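Local coordinates for suppressor protein MPT5 (Saccharomyces cerevisiae, PDB 5BZ1), which binds sequence motifs in the 3'-untranslated regions of target mRNAs through its Pumilio repeat domain and regulates their expression after transcription, at residues Y97-R100 and S101-I105; K391-A394 and Y395-T399. All coordinates share one frame; numbering follows the deposited sequence.

Interaction 1. Residues Y97-R100 and S101-I105; sequences YGTR and SLQKI. With nucleotides of chain B.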
loop_
_atom_site.group_PDB
_atom_site.type_symbol
_atom_site.label_atom_id
_atom_site.label_comp_id
_atom_site.label_asym_id
_atom_site.label_seq_id
_atom_site.Cartn_x
_atom_site.Cartn_y
_atom_site.Cartn_z
ATOM N N TYR A 97 -21.850 0.413 -9.963
ATOM C CA TYR A 97 -21.874 1.162 -11.210
ATOM C C TYR A 97 -21.267 2.544 -10.990
ATOM O O TYR A 97 -20.527 3.050 -11.837
ATOM C CB TYR A 97 -23.308 1.270 -11.738
ATOM C CG TYR A 97 -23.977 -0.077 -11.899
ATOM C CD1 TYR A 97 -23.473 -1.014 -12.788
ATOM C CD2 TYR A 97 -25.098 -0.416 -11.154
ATOM C CE1 TYR A 97 -24.066 -2.251 -12.937
ATOM C CE2 TYR A 97 -25.700 -1.651 -11.299
ATOM C CZ TYR A 97 -25.180 -2.563 -12.191
ATOM O OH TYR A 97 -25.769 -3.794 -12.340
ATOM N N GLY A 98 -21.575 3.142 -9.841
ATOM C CA GLY A 98 -21.073 4.462 -9.504
ATOM C C GLY A 98 -19.557 4.558 -9.495
ATOM O O GLY A 98 -18.991 5.539 -9.982
ATOM N N THR A 99 -18.898 3.539 -8.948
ATOM C CA THR A 99 -17.441 3.538 -8.867
ATOM C C THR A 99 -16.789 3.610 -10.250
ATOM O O THR A 99 -15.753 4.247 -10.409
ATOM C CB THR A 99 -16.898 2.326 -8.062
ATOM O OG1 THR A 99 -15.484 2.459 -7.873
ATOM C CG2 THR A 99 -17.188 1.005 -8.774
ATOM N N ARG A 100 -17.405 2.978 -11.248
ATOM C CA ARG A 100 -16.874 3.002 -12.609
ATOM C C ARG A 100 -17.006 4.409 -13.196
ATOM O O ARG A 100 -16.081 4.919 -13.831
ATOM C CB ARG A 100 -17.609 1.997 -13.501
ATOM C CG ARG A 100 -17.681 0.571 -12.951
ATOM C CD ARG A 100 -16.309 -0.086 -12.861
ATOM N NE ARG A 100 -16.412 -1.496 -12.484
ATOM C CZ ARG A 100 -15.953 -2.508 -13.215
ATOM N NH1 ARG A 100 -15.332 -2.274 -14.363
ATOM N NH2 ARG A 100 -16.101 -3.756 -12.793
ATOM N N SER A 101 -18.165 5.026 -12.977
ATOM C CA SER A 101 -18.414 6.395 -13.415
ATOM C C SER A 101 -17.421 7.375 -12.791
ATOM O O SER A 101 -16.826 8.194 -13.487
ATOM C CB SER A 101 -19.841 6.815 -13.052
ATOM O OG SER A 101 -20.804 6.003 -13.690
ATOM N N LEU A 102 -17.245 7.283 -11.474
ATOM C CA LEU A 102 -16.405 8.228 -10.744
ATOM C C LEU A 102 -14.918 8.073 -11.072
ATOM O O LEU A 102 -14.193 9.070 -11.168
ATOM C CB LEU A 102 -16.653 8.117 -9.235
ATOM C CG LEU A 102 -16.014 9.201 -8.368
ATOM C CD1 LEU A 102 -16.293 10.564 -8.970
ATOM C CD2 LEU A 102 -16.545 9.139 -6.946
ATOM N N GLN A 103 -14.467 6.832 -11.250
ATOM C CA GLN A 103 -13.091 6.574 -11.668
ATOM C C GLN A 103 -12.798 7.266 -12.998
ATOM O O GLN A 103 -11.740 7.872 -13.174
ATOM C CB GLN A 103 -12.835 5.071 -11.809
ATOM C CG GLN A 103 -12.712 4.301 -10.499
ATOM C CD GLN A 103 -12.719 2.800 -10.718
ATOM O OE1 GLN A 103 -11.877 2.262 -11.438
ATOM N NE2 GLN A 103 -13.681 2.114 -10.103
ATOM N N LYS A 104 -13.742 7.168 -13.931
ATOM C CA LYS A 104 -13.587 7.786 -15.246
ATOM C C LYS A 104 -13.571 9.310 -15.138
ATOM O O LYS A 104 -12.767 9.979 -15.789
ATOM C CB LYS A 104 -14.708 7.338 -16.190
ATOM C CG LYS A 104 -14.539 7.831 -17.623
ATOM C CD LYS A 104 -13.197 7.389 -18.202
ATOM C CE LYS A 104 -12.977 7.932 -19.613
ATOM N NZ LYS A 104 -13.858 7.286 -20.619
ATOM N N ILE A 105 -14.463 9.849 -14.309
ATOM C CA ILE A 105 -14.540 11.291 -14.091
ATOM C C ILE A 105 -13.222 11.836 -13.539
ATOM O O ILE A 105 -12.671 12.803 -14.073
ATOM C CB ILE A 105 -15.706 11.655 -13.151
ATOM C CG1 ILE A 105 -17.044 11.408 -13.855
ATOM C CG2 ILE A 105 -15.613 13.107 -12.704
ATOM C CD1 ILE A 105 -18.259 11.574 -12.957
ATOM P P U B 7 -13.955 -9.020 -7.555
ATOM O OP1 U B 7 -15.301 -8.776 -6.965
ATOM O OP2 U B 7 -13.532 -10.422 -7.813
ATOM O "O5'" U B 7 -13.852 -8.191 -8.917
ATOM C "C5'" U B 7 -14.607 -8.561 -10.069
ATOM C "C4'" U B 7 -13.965 -8.082 -11.353
ATOM O "O4'" U B 7 -14.316 -6.688 -11.585
ATOM C "C3'" U B 7 -12.435 -8.149 -11.393
ATOM O "O3'" U B 7 -12.008 -8.437 -12.729
ATOM C "C2'" U B 7 -12.039 -6.717 -11.040
ATOM O "O2'" U B 7 -10.748 -6.337 -11.466
ATOM C "C1'" U B 7 -13.135 -5.927 -11.749
ATOM N N1 U B 7 -13.367 -4.573 -11.222
ATOM C C2 U B 7 -12.863 -3.510 -11.957
ATOM O O2 U B 7 -12.228 -3.661 -12.989
ATOM N N3 U B 7 -13.111 -2.261 -11.440
ATOM C C4 U B 7 -13.813 -1.973 -10.287
ATOM O O4 U B 7 -13.954 -0.794 -9.956
ATOM C C5 U B 7 -14.313 -3.126 -9.590
ATOM C C6 U B 7 -14.085 -4.359 -10.068
ATOM P P U B 9 -16.206 -6.007 -16.136
ATOM O OP1 U B 9 -15.717 -5.034 -17.149
ATOM O OP2 U B 9 -15.678 -5.952 -14.751
ATOM O "O5'" U B 9 -17.792 -5.878 -16.070
ATOM C "C5'" U B 9 -18.565 -6.595 -15.117
ATOM C "C4'" U B 9 -19.904 -5.938 -14.922
ATOM O "O4'" U B 9 -19.708 -4.634 -14.321
ATOM C "C3'" U B 9 -20.670 -5.656 -16.204
ATOM O "O3'" U B 9 -21.423 -6.780 -16.632
ATOM C "C2'" U B 9 -21.526 -4.445 -15.843
ATOM O "O2'" U B 9 -22.716 -4.840 -15.174
ATOM C "C1'" U B 9 -20.626 -3.706 -14.850
ATOM N N1 U B 9 -19.865 -2.591 -15.464
ATOM C C2 U B 9 -20.510 -1.375 -15.629
ATOM O O2 U B 9 -21.675 -1.195 -15.316
ATOM N N3 U B 9 -19.749 -0.375 -16.188
ATOM C C4 U B 9 -18.430 -0.469 -16.581
ATOM O O4 U B 9 -17.881 0.520 -17.072
ATOM C C5 U B 9 -17.830 -1.755 -16.370
ATOM C C6 U B 9 -18.543 -2.748 -15.825
#
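Thr99 and Gln103 lie side by side one helical turn apart: Thr99 holds OG1 anti to its own N (chi1 -173°), while Gln103 sets CG beside the backbone N (chi1 -74°) and then runs extended, bringing its amide up to the threonine hydroxyl. There NE2 of Gln103 donates to OG1 of Thr99 at 2.9 Å, with the hydroxyl close to the amide plane. That bond, with the hydroxyl itself tied to Asn140 O, probably helps fix the amide's rotation, and the same NE2 reaches O4 of U7 of chain B at 2.9 Å in a nearly straight bond (165°). Arg100, bent at chi2, slides its guanidinium between two bases. N3 of U7 of chain B sits 3.4 Å above the centre of one face, and on the opposite face C6 of U9 of chain B lies off toward the rim. At the guanidinium edge, NH2 of Arg100 bonds OP2 of U9 of chain B at 3.0 Å. An alanine here would remove the layer separating U7 from U9, probably opening a gap between the bases and costing the phosphate a charged partner. Tyr97 meets U9 of chain B with its ring edge, CD1 standing 3.1 Å from O2. In Pumilio repeats two side chains a turn apart face the base edge and a third stacks; in Pumilio 3 these places are taken by Thr99, Gln103 and Arg100. Helix 98-107 packs between its neighbours: Thr99 and Leu102 touch Val144 of helix 141-151, and Ser101 touches Asn63 of helix 62-69.

Interaction 2. Residues K391-A394 and Y395-T399; sequences KVKA and YAEAT
Lys391 O accepts the backbone N of Tyr395 at 3.0 Å, and the i to i+4 pattern continues through Val392 with Ala396 and Lys393 with Glu397 before fading to a weak, bent bond (132°) from Ala398 N to Ala394 O. On the outer side Lys393 and Glu397 lean across one another. The lysine starts with CG anti to its N but bends at chi2 and chi3, whereas Glu397 extends beyond CG; OE2 of Glu397 comes to 3.2 Å from CE of Lys393 and stays 3.7 Å from its NZ. The carboxylate therefore lies alongside the last methylene, and the salt bridge is a long one. At the last modelled residue, Thr399 OG1 turns back to donate to Tyr395 O at 2.9 Å. The CG2 methyl of Thr399 lies 4.0 Å above one face of the Tyr395 ring, toward its rim. That ring, sent off with CG anti to N (chi1 175°), also packs on Ile365 and Ile369 of helix 354-375, where Val392 touches Thr372 and Lys373. Helix 385-398 is the last of the modelled chain, at the C-terminal end of the Pumilio homology domain. Two sides of it do different work: Val392 and Tyr395 pack against helix 354-375, the tyrosine on two isoleucines, while the lysine-glutamate pair, exposed and long, probably adds only a modest electrostatic pull between successive turns.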
loop_
_atom_site.group_PDB
_atom_site.type_symbol
_atom_site.label_atom_id
_atom_site.label_comp_id
_atom_site.label_asym_id
_atom_site.label_seq_id
_atom_site.Cartn_x
_atom_site.Cartn_y
_atom_site.Cartn_z
ATOM N N LYS A 391 24.659 -24.029 5.350
ATOM C CA LYS A 391 25.029 -22.683 5.788
ATOM C C LYS A 391 26.223 -22.698 6.752
ATOM O O LYS A 391 27.104 -21.838 6.672
ATOM C CB LYS A 391 23.827 -21.976 6.420
ATOM C CG LYS A 391 22.707 -21.640 5.420
ATOM C CD LYS A 391 21.544 -20.922 6.098
ATOM C CE LYS A 391 20.585 -20.317 5.077
ATOM N NZ LYS A 391 19.940 -21.347 4.218
ATOM N N VAL A 392 26.245 -23.671 7.660
ATOM C CA VAL A 392 27.384 -23.861 8.554
ATOM C C VAL A 392 28.645 -24.110 7.732
ATOM O O VAL A 392 29.694 -23.517 7.980
ATOM C CB VAL A 392 27.152 -25.048 9.513
ATOM C CG1 VAL A 392 28.462 -25.512 10.138
ATOM C CG2 VAL A 392 26.137 -24.679 10.589
ATOM N N LYS A 393 28.519 -24.985 6.739
ATOM C CA LYS A 393 29.615 -25.328 5.839
ATOM C C LYS A 393 30.082 -24.124 5.018
ATOM O O LYS A 393 31.282 -23.912 4.839
ATOM C CB LYS A 393 29.175 -26.465 4.915
ATOM C CG LYS A 393 29.892 -26.533 3.578
ATOM C CD LYS A 393 30.999 -27.575 3.582
ATOM C CE LYS A 393 31.109 -28.249 2.221
ATOM N NZ LYS A 393 32.289 -29.148 2.127
ATOM N N ALA A 394 29.128 -23.335 4.530
ATOM C CA ALA A 394 29.432 -22.156 3.723
ATOM C C ALA A 394 30.187 -21.096 4.524
ATOM O O ALA A 394 31.061 -20.413 3.988
ATOM C CB ALA A 394 28.157 -21.573 3.137
ATOM N N TYR A 395 29.837 -20.952 5.799
ATOM C CA TYR A 395 30.579 -20.076 6.702
ATOM C C TYR A 395 32.033 -20.521 6.792
ATOM O O TYR A 395 32.947 -19.699 6.741
ATOM C CB TYR A 395 29.955 -20.083 8.102
ATOM C CG TYR A 395 30.729 -19.281 9.130
ATOM C CD1 TYR A 395 30.511 -17.918 9.284
ATOM C CD2 TYR A 395 31.675 -19.887 9.951
ATOM C CE1 TYR A 395 31.215 -17.181 10.220
ATOM C CE2 TYR A 395 32.382 -19.158 10.889
ATOM C CZ TYR A 395 32.147 -17.807 11.018
ATOM O OH TYR A 395 32.850 -17.081 11.950
ATOM N N ALA A 396 32.239 -21.827 6.942
ATOM C CA ALA A 396 33.584 -22.385 7.051
ATOM C C ALA A 396 34.406 -22.133 5.786
ATOM O O ALA A 396 35.583 -21.779 5.861
ATOM C CB ALA A 396 33.516 -23.873 7.349
ATOM N N GLU A 397 33.779 -22.321 4.628
ATOM C CA GLU A 397 34.452 -22.137 3.347
ATOM C C GLU A 397 34.869 -20.685 3.103
ATOM O O GLU A 397 35.810 -20.419 2.357
ATOM C CB GLU A 397 33.563 -22.626 2.200
ATOM C CG GLU A 397 33.386 -24.142 2.134
ATOM C CD GLU A 397 32.447 -24.569 1.020
ATOM O OE1 GLU A 397 31.742 -23.697 0.466
ATOM O OE2 GLU A 397 32.415 -25.775 0.697
ATOM N N ALA A 398 34.162 -19.753 3.734
ATOM C CA ALA A 398 34.428 -18.328 3.547
ATOM C C ALA A 398 35.462 -17.795 4.535
ATOM O O ALA A 398 36.024 -16.720 4.329
ATOM C CB ALA A 398 33.144 -17.537 3.668
ATOM N N THR A 399 35.706 -18.544 5.607
ATOM C CA THR A 399 36.583 -18.084 6.681
ATOM C C THR A 399 37.834 -18.943 6.856
ATOM O O THR A 399 38.207 -19.721 5.979
ATOM C CB THR A 399 35.835 -18.040 8.022
ATOM O OG1 THR A 399 35.355 -19.351 8.346
ATOM C CG2 THR A 399 34.660 -17.082 7.942
#

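How the interactions relate
Interaction 1 and interaction 2 are both local contacts within single helices, yet they share no element: helix 98-107 carries the first and helix 385-398 the second. Their centres lie about 58 Å apart, on opposite sides of the chain's centre. Residues 97-105 are partly buried, among neighbouring repeat helices and RNA; Arg100 and Gln103 are turned to uridine bases and a phosphate, whereas Ser101 and Lys104 bond to the protein. Residues 391-399 form a surface contact on the last helix, where one long Lys393-Glu397 bridge lies outside and Val392 and Tyr395 face helix 354-375. Arg100 of interaction 1 thus serves the nucleic acid, whereas Lys393 in interaction 2 faces a glutamate.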